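Local structure of methylxanthine N3-demethylase NdmB (Pseudomonas putida, 6ICL) at residues F155-I160 / A359-V364; D223-F228 / R251-Y256. The protein catalyses the N3-demethylation of theobromine and related methylxanthines, releasing formaldehyde, as an iron-dependent Rieske oxygenase of bacterial caffeine breakdown. All coordinates share one frame; numbering follows the deposited sequence.

Contact 1: residues F155-I160 / A359-V364; sequences FDCTQI and AFRDSV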
loop_
_atom_site.group_PDB
_atom_site.type_symbol
_atom_site.label_atom_id
_atom_site.label_comp_id
_atom_site.label_asym_id
_atom_site.label_seq_id
_atom_site.Cartn_x
_atom_site.Cartn_y
_atom_site.Cartn_z
ATOM N N PHE A 155 -47.241 -9.192 -9.284
ATOM C CA PHE A 155 -47.782 -9.226 -10.635
ATOM C C PHE A 155 -47.670 -10.595 -11.290
ATOM O O PHE A 155 -48.243 -10.789 -12.370
ATOM C CB PHE A 155 -47.097 -8.167 -11.500
ATOM C CG PHE A 155 -47.304 -6.752 -11.008
ATOM C CD1 PHE A 155 -48.227 -6.469 -10.016
ATOM C CD2 PHE A 155 -46.578 -5.697 -11.561
ATOM C CE1 PHE A 155 -48.419 -5.163 -9.569
ATOM C CE2 PHE A 155 -46.759 -4.381 -11.121
ATOM C CZ PHE A 155 -47.683 -4.113 -10.127
ATOM N N ASP A 156 -46.947 -11.531 -10.661
ATOM C CA ASP A 156 -46.950 -12.965 -10.992
ATOM C C ASP A 156 -46.906 -13.234 -12.499
ATOM O O ASP A 156 -47.710 -13.996 -13.041
ATOM C CB ASP A 156 -48.163 -13.657 -10.365
ATOM C CG ASP A 156 -48.158 -15.179 -10.578
ATOM O OD1 ASP A 156 -47.064 -15.791 -10.615
ATOM O OD2 ASP A 156 -49.253 -15.765 -10.735
ATOM N N CYS A 157 -45.934 -12.614 -13.196
ATOM C CA CYS A 157 -45.820 -12.897 -14.623
ATOM C C CYS A 157 -44.387 -12.996 -15.136
ATOM O O CYS A 157 -44.179 -12.963 -16.358
ATOM C CB CYS A 157 -46.547 -11.846 -15.451
ATOM S SG CYS A 157 -45.960 -10.191 -15.168
ATOM N N THR A 158 -43.395 -13.140 -14.259
ATOM C CA THR A 158 -42.005 -13.231 -14.682
ATOM C C THR A 158 -41.416 -14.562 -14.232
ATOM O O THR A 158 -41.867 -15.165 -13.250
ATOM C CB THR A 158 -41.176 -12.057 -14.120
ATOM O OG1 THR A 158 -41.336 -11.996 -12.695
ATOM C CG2 THR A 158 -41.632 -10.719 -14.739
ATOM N N GLN A 159 -40.410 -15.030 -14.961
ATOM C CA GLN A 159 -39.742 -16.275 -14.612
ATOM C C GLN A 159 -38.228 -16.102 -14.697
ATOM O O GLN A 159 -37.716 -15.092 -15.194
ATOM C CB GLN A 159 -40.191 -17.427 -15.516
ATOM C CG GLN A 159 -39.886 -17.247 -16.983
ATOM C CD GLN A 159 -40.507 -18.369 -17.814
ATOM O OE1 GLN A 159 -40.727 -19.471 -17.310
ATOM N NE2 GLN A 159 -40.801 -18.088 -19.078
ATOM N N ILE A 160 -37.516 -17.113 -14.217
ATOM C CA ILE A 160 -36.053 -17.053 -14.202
ATOM C C ILE A 160 -35.530 -17.112 -15.635
ATOM O O ILE A 160 -35.993 -17.949 -16.434
ATOM C CB ILE A 160 -35.478 -18.186 -13.353
ATOM C CG1 ILE A 160 -35.796 -17.925 -11.880
ATOM C CG2 ILE A 160 -33.957 -18.320 -13.586
ATOM C CD1 ILE A 160 -35.693 -19.137 -10.989
ATOM N N ALA A 359 -51.486 -3.602 -16.553
ATOM C CA ALA A 359 -50.625 -2.957 -17.542
ATOM C C ALA A 359 -49.284 -3.679 -17.657
ATOM O O ALA A 359 -48.820 -4.002 -18.761
ATOM C CB ALA A 359 -50.417 -1.492 -17.172
ATOM N N PHE A 360 -48.661 -3.967 -16.513
ATOM C CA PHE A 360 -47.375 -4.657 -16.509
ATOM C C PHE A 360 -47.483 -6.032 -17.153
ATOM O O PHE A 360 -46.683 -6.384 -18.030
ATOM C CB PHE A 360 -46.860 -4.778 -15.075
ATOM C CG PHE A 360 -45.474 -5.357 -14.975
ATOM C CD1 PHE A 360 -44.369 -4.585 -15.284
ATOM C CD2 PHE A 360 -45.282 -6.666 -14.578
ATOM C CE1 PHE A 360 -43.088 -5.105 -15.193
ATOM C CE2 PHE A 360 -44.001 -7.197 -14.476
ATOM C CZ PHE A 360 -42.905 -6.411 -14.790
ATOM N N ARG A 361 -48.467 -6.832 -16.721
ATOM C CA ARG A 361 -48.587 -8.189 -17.246
ATOM C C ARG A 361 -48.769 -8.177 -18.757
ATOM O O ARG A 361 -48.254 -9.058 -19.462
ATOM C CB ARG A 361 -49.749 -8.925 -16.575
ATOM C CG ARG A 361 -49.573 -9.170 -15.077
ATOM C CD ARG A 361 -50.814 -9.823 -14.452
ATOM N NE ARG A 361 -51.248 -11.004 -15.187
ATOM C CZ ARG A 361 -50.856 -12.244 -14.918
ATOM N NH1 ARG A 361 -50.009 -12.475 -13.922
ATOM N NH2 ARG A 361 -51.304 -13.254 -15.654
ATOM N N ASP A 362 -49.495 -7.179 -19.274
ATOM C CA ASP A 362 -49.666 -7.057 -20.717
ATOM C C ASP A 362 -48.337 -6.771 -21.391
ATOM O O ASP A 362 -47.997 -7.388 -22.409
ATOM C CB ASP A 362 -50.672 -5.951 -21.042
ATOM C CG ASP A 362 -52.110 -6.423 -20.942
ATOM O OD1 ASP A 362 -52.364 -7.641 -21.100
ATOM O OD2 ASP A 362 -52.987 -5.564 -20.716
ATOM N N SER A 363 -47.575 -5.828 -20.837
ATOM C CA SER A 363 -46.288 -5.473 -21.420
ATOM C C SER A 363 -45.326 -6.663 -21.420
ATOM O O SER A 363 -44.665 -6.935 -22.431
ATOM C CB SER A 363 -45.694 -4.290 -20.668
ATOM O OG SER A 363 -44.446 -3.940 -21.242
ATOM N N VAL A 364 -45.255 -7.400 -20.302
ATOM C CA VAL A 364 -44.368 -8.566 -20.221
ATOM C C VAL A 364 -44.816 -9.652 -21.194
ATOM O O VAL A 364 -44.008 -10.217 -21.942
ATOM C CB VAL A 364 -44.320 -9.120 -18.779
ATOM C CG1 VAL A 364 -43.567 -10.438 -18.739
ATOM C CG2 VAL A 364 -43.698 -8.138 -17.804
#
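NH1 of R361 reaches two successive carbonyl oxygens of the loop 155-160, and this shared grip shows how one arginine nitrogen can pin an irregular chain to a helix. The bond from R361 NH1 to F155 O is 2.9 Å long, with an N-H...O angle of 152°, and the oxygen lies close to the guanidinium plane, at its edge. A second bond, from R361 NH1 to D156 O, is equally short but strongly bent and therefore weak. The arginine chain is bent at chi3, which brings the NH1 edge of the guanidinium to the two carbonyls, while its CG and CD pass 3.4 Å from F155 O. The carboxylate of D156 lies nearby without touching the guanidinium, so it may add a modest electrostatic pull.

Beside these bonds the packing is apolar. CD2 of F155 comes 3.4 Å from CD2 of F360, the two rings meeting obliquely with planes 49° apart; H35 stacks on F155 and also meets F360. SG of C157 lies 3.6 Å from CD2 of F360 in an oblique sulfur-aromatic contact. With chi1 at 58°, this sulfur sits between its own backbone N and carbonyl carbon, a placement that turns it onto the helix. V364 continues the surface, its CG1 lying 3.5 Å from C157 O and its CG2 4.0 Å from C157 SG. At the far rim of the F360 ring, CG2 of T158 approaches the edge, while OG1 of T158 bonds to H35 O and R150.

The helix 357-365 thus holds the loop by side chain to backbone bonding alongside an aromatic and sulfur contact, an attachment whose polar part probably depends more on where the carbonyls lie than on which side chains the loop carries.

Contact 2: residues D223-F228 / R251-Y256; sequences DGELQF and RCTMPY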
loop_
_atom_site.group_PDB
_atom_site.type_symbol
_atom_site.label_atom_id
_atom_site.label_comp_id
_atom_site.label_asym_id
_atom_site.label_seq_id
_atom_site.Cartn_x
_atom_site.Cartn_y
_atom_site.Cartn_z
ATOM N N ASP A 223 -42.905 -14.305 -25.140
ATOM C CA ASP A 223 -42.961 -14.884 -23.797
ATOM C C ASP A 223 -41.920 -14.264 -22.854
ATOM O O ASP A 223 -41.156 -14.970 -22.192
ATOM C CB ASP A 223 -42.780 -16.408 -23.861
ATOM C CG ASP A 223 -43.825 -17.103 -24.746
ATOM O OD1 ASP A 223 -44.992 -16.682 -24.731
ATOM O OD2 ASP A 223 -43.479 -18.087 -25.441
ATOM N N GLY A 224 -41.888 -12.933 -22.791
ATOM C CA GLY A 224 -40.967 -12.252 -21.893
ATOM C C GLY A 224 -39.533 -12.140 -22.378
ATOM O O GLY A 224 -38.673 -11.678 -21.615
ATOM N N GLU A 225 -39.246 -12.535 -23.618
ATOM C CA GLU A 225 -37.899 -12.542 -24.172
ATOM C C GLU A 225 -37.831 -11.643 -25.401
ATOM O O GLU A 225 -38.769 -11.610 -26.204
ATOM C CB GLU A 225 -37.474 -13.958 -24.582
ATOM C CG GLU A 225 -37.732 -15.054 -23.536
ATOM C CD GLU A 225 -37.171 -16.406 -23.971
ATOM O OE1 GLU A 225 -36.653 -16.515 -25.110
ATOM O OE2 GLU A 225 -37.239 -17.363 -23.170
ATOM N N LEU A 226 -36.725 -10.917 -25.557
ATOM C CA LEU A 226 -36.333 -10.431 -26.877
ATOM C C LEU A 226 -35.674 -11.569 -27.643
ATOM O O LEU A 226 -34.766 -12.230 -27.124
ATOM C CB LEU A 226 -35.371 -9.248 -26.783
ATOM C CG LEU A 226 -35.956 -7.844 -26.694
ATOM C CD1 LEU A 226 -34.835 -6.831 -26.591
ATOM C CD2 LEU A 226 -36.862 -7.545 -27.908
ATOM N N GLN A 227 -36.144 -11.820 -28.867
ATOM C CA GLN A 227 -35.607 -12.888 -29.690
ATOM C C GLN A 227 -35.224 -12.329 -31.048
ATOM O O GLN A 227 -36.026 -11.655 -31.705
ATOM C CB GLN A 227 -36.607 -14.032 -29.832
ATOM C CG GLN A 227 -36.959 -14.667 -28.512
ATOM C CD GLN A 227 -37.810 -15.905 -28.676
ATOM O OE1 GLN A 227 -38.266 -16.210 -29.778
ATOM N NE2 GLN A 227 -38.025 -16.631 -27.579
ATOM N N PHE A 228 -33.985 -12.583 -31.447
ATOM C CA PHE A 228 -33.518 -12.169 -32.751
ATOM C C PHE A 228 -32.425 -13.130 -33.174
ATOM O O PHE A 228 -31.845 -13.849 -32.354
ATOM C CB PHE A 228 -33.018 -10.717 -32.758
ATOM C CG PHE A 228 -32.153 -10.355 -31.569
ATOM C CD1 PHE A 228 -32.725 -10.009 -30.356
ATOM C CD2 PHE A 228 -30.771 -10.359 -31.672
ATOM C CE1 PHE A 228 -31.934 -9.672 -29.262
ATOM C CE2 PHE A 228 -29.971 -10.022 -30.570
ATOM C CZ PHE A 228 -30.555 -9.679 -29.379
ATOM N N ARG A 251 -31.946 -15.568 -27.463
ATOM C CA ARG A 251 -33.129 -15.524 -26.621
ATOM C C ARG A 251 -32.740 -14.779 -25.358
ATOM O O ARG A 251 -31.822 -15.198 -24.643
ATOM C CB ARG A 251 -33.646 -16.927 -26.302
ATOM C CG ARG A 251 -34.167 -17.679 -27.536
ATOM C CD ARG A 251 -34.734 -19.037 -27.133
ATOM N NE ARG A 251 -35.746 -18.921 -26.080
ATOM C CZ ARG A 251 -36.425 -19.958 -25.603
ATOM N NH1 ARG A 251 -36.186 -21.165 -26.095
ATOM N NH2 ARG A 251 -37.343 -19.798 -24.655
ATOM N N CYS A 252 -33.427 -13.673 -25.092
ATOM C CA CYS A 252 -32.977 -12.672 -24.129
ATOM C C CYS A 252 -34.091 -12.413 -23.134
ATOM O O CYS A 252 -34.912 -11.523 -23.381
ATOM C CB CYS A 252 -32.585 -11.380 -24.852
ATOM S SG CYS A 252 -31.164 -11.530 -25.935
ATOM N N THR A 253 -34.115 -13.149 -22.018
ATOM C CA THR A 253 -35.137 -12.862 -21.025
ATOM C C THR A 253 -34.934 -11.457 -20.487
ATOM O O THR A 253 -33.818 -11.080 -20.102
ATOM C CB THR A 253 -35.108 -13.864 -19.873
ATOM O OG1 THR A 253 -35.110 -15.198 -20.379
ATOM C CG2 THR A 253 -36.313 -13.683 -19.011
ATOM N N MET A 254 -36.010 -10.678 -20.475
ATOM C CA MET A 254 -35.970 -9.336 -19.920
ATOM C C MET A 254 -35.885 -9.380 -18.390
ATOM O O MET A 254 -36.443 -10.278 -17.754
ATOM C CB MET A 254 -37.197 -8.559 -20.369
ATOM C CG MET A 254 -37.266 -8.390 -21.889
ATOM S SD MET A 254 -36.050 -7.213 -22.518
ATOM C CE MET A 254 -36.761 -5.693 -21.882
ATOM N N PRO A 255 -35.218 -8.384 -17.782
ATOM C CA PRO A 255 -34.670 -7.186 -18.414
ATOM C C PRO A 255 -33.210 -7.268 -18.796
ATOM O O PRO A 255 -32.773 -6.364 -19.481
ATOM C CB PRO A 255 -34.864 -6.110 -17.346
ATOM C CG PRO A 255 -35.412 -6.837 -16.100
ATOM C CD PRO A 255 -35.145 -8.285 -16.317
ATOM N N TYR A 256 -32.475 -8.334 -18.435
ATOM C CA TYR A 256 -31.019 -8.226 -18.533
ATOM C C TYR A 256 -30.300 -9.513 -18.926
ATOM O O TYR A 256 -29.093 -9.620 -18.671
ATOM C CB TYR A 256 -30.425 -7.773 -17.184
ATOM C CG TYR A 256 -30.887 -6.430 -16.667
ATOM C CD1 TYR A 256 -30.708 -5.268 -17.423
ATOM C CD2 TYR A 256 -31.461 -6.310 -15.409
ATOM C CE1 TYR A 256 -31.112 -4.031 -16.953
ATOM C CE2 TYR A 256 -31.861 -5.068 -14.931
ATOM C CZ TYR A 256 -31.676 -3.933 -15.711
ATOM O OH TYR A 256 -32.068 -2.691 -15.249
HETATM O O HOH W 1 -39.065 -11.374 -18.652
HETATM O O HOH W 2 -37.517 -16.649 -20.604
#
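E225 and R251 reach diagonally across two antiparallel strands, on the face shared with Q227 and T253, joining in a side-on salt bridge. R251 NE gives E225 OE1 a nearly straight bond of 2.7 Å on its syn lone pair, and R251 NH2 reaches E225 OE2 at 2.9 Å. Q227 NE2 also donates to E225 OE1, from above the carboxylate plane, while a water bridges E225 OE2 and T253 OG1; T253 OG1 bonds to Y162 N, and the Y162 ring forms a cation-pi contact with R251. A glutamine in place of E225 would probably leave R251 without its charged mate and weaken the two-nitrogen grip.

Backbone bonds set the register: L226 and C252 form a hydrogen-bonded pair, and M254 N donates to G224 O at 3.1 Å, almost linearly. A second water joins G224 O to M254 O.

Apolar contacts occupy the opposite face. CB of L226 meets CB of C252 at 4.0 Å, and C252 SG lies obliquely 3.9 Å from CE1 of F228. Helix 185-192 covers L226 and C252 through W189.

Hydrogen-bonded and non-hydrogen-bonded pairs alternate, as in any antiparallel sheet, here that of the vanillate O-demethylase-type C-terminal domain.

How the contacts relate
From the N terminus, the chain leaves strand 146-150 and enters the loop holding 155-160, the first half of contact 1. It then runs through the large antiparallel sheet, where strands 225-230 and 246-253 meet in contact 2, a local closure spanning 22 intervening residues. Only near the C terminus does helix 357-365 return to complete contact 1, closing a loop of 198 residues that encloses contact 2 entirely. The two therefore nest without crossing. Contact 1 ties the C-terminal helix to the linker following the sheet that contains strand 146-150; contact 2 joins neighbouring strands. Their centres lie about 13 Å apart, and helix 337-355 touches side chains of both.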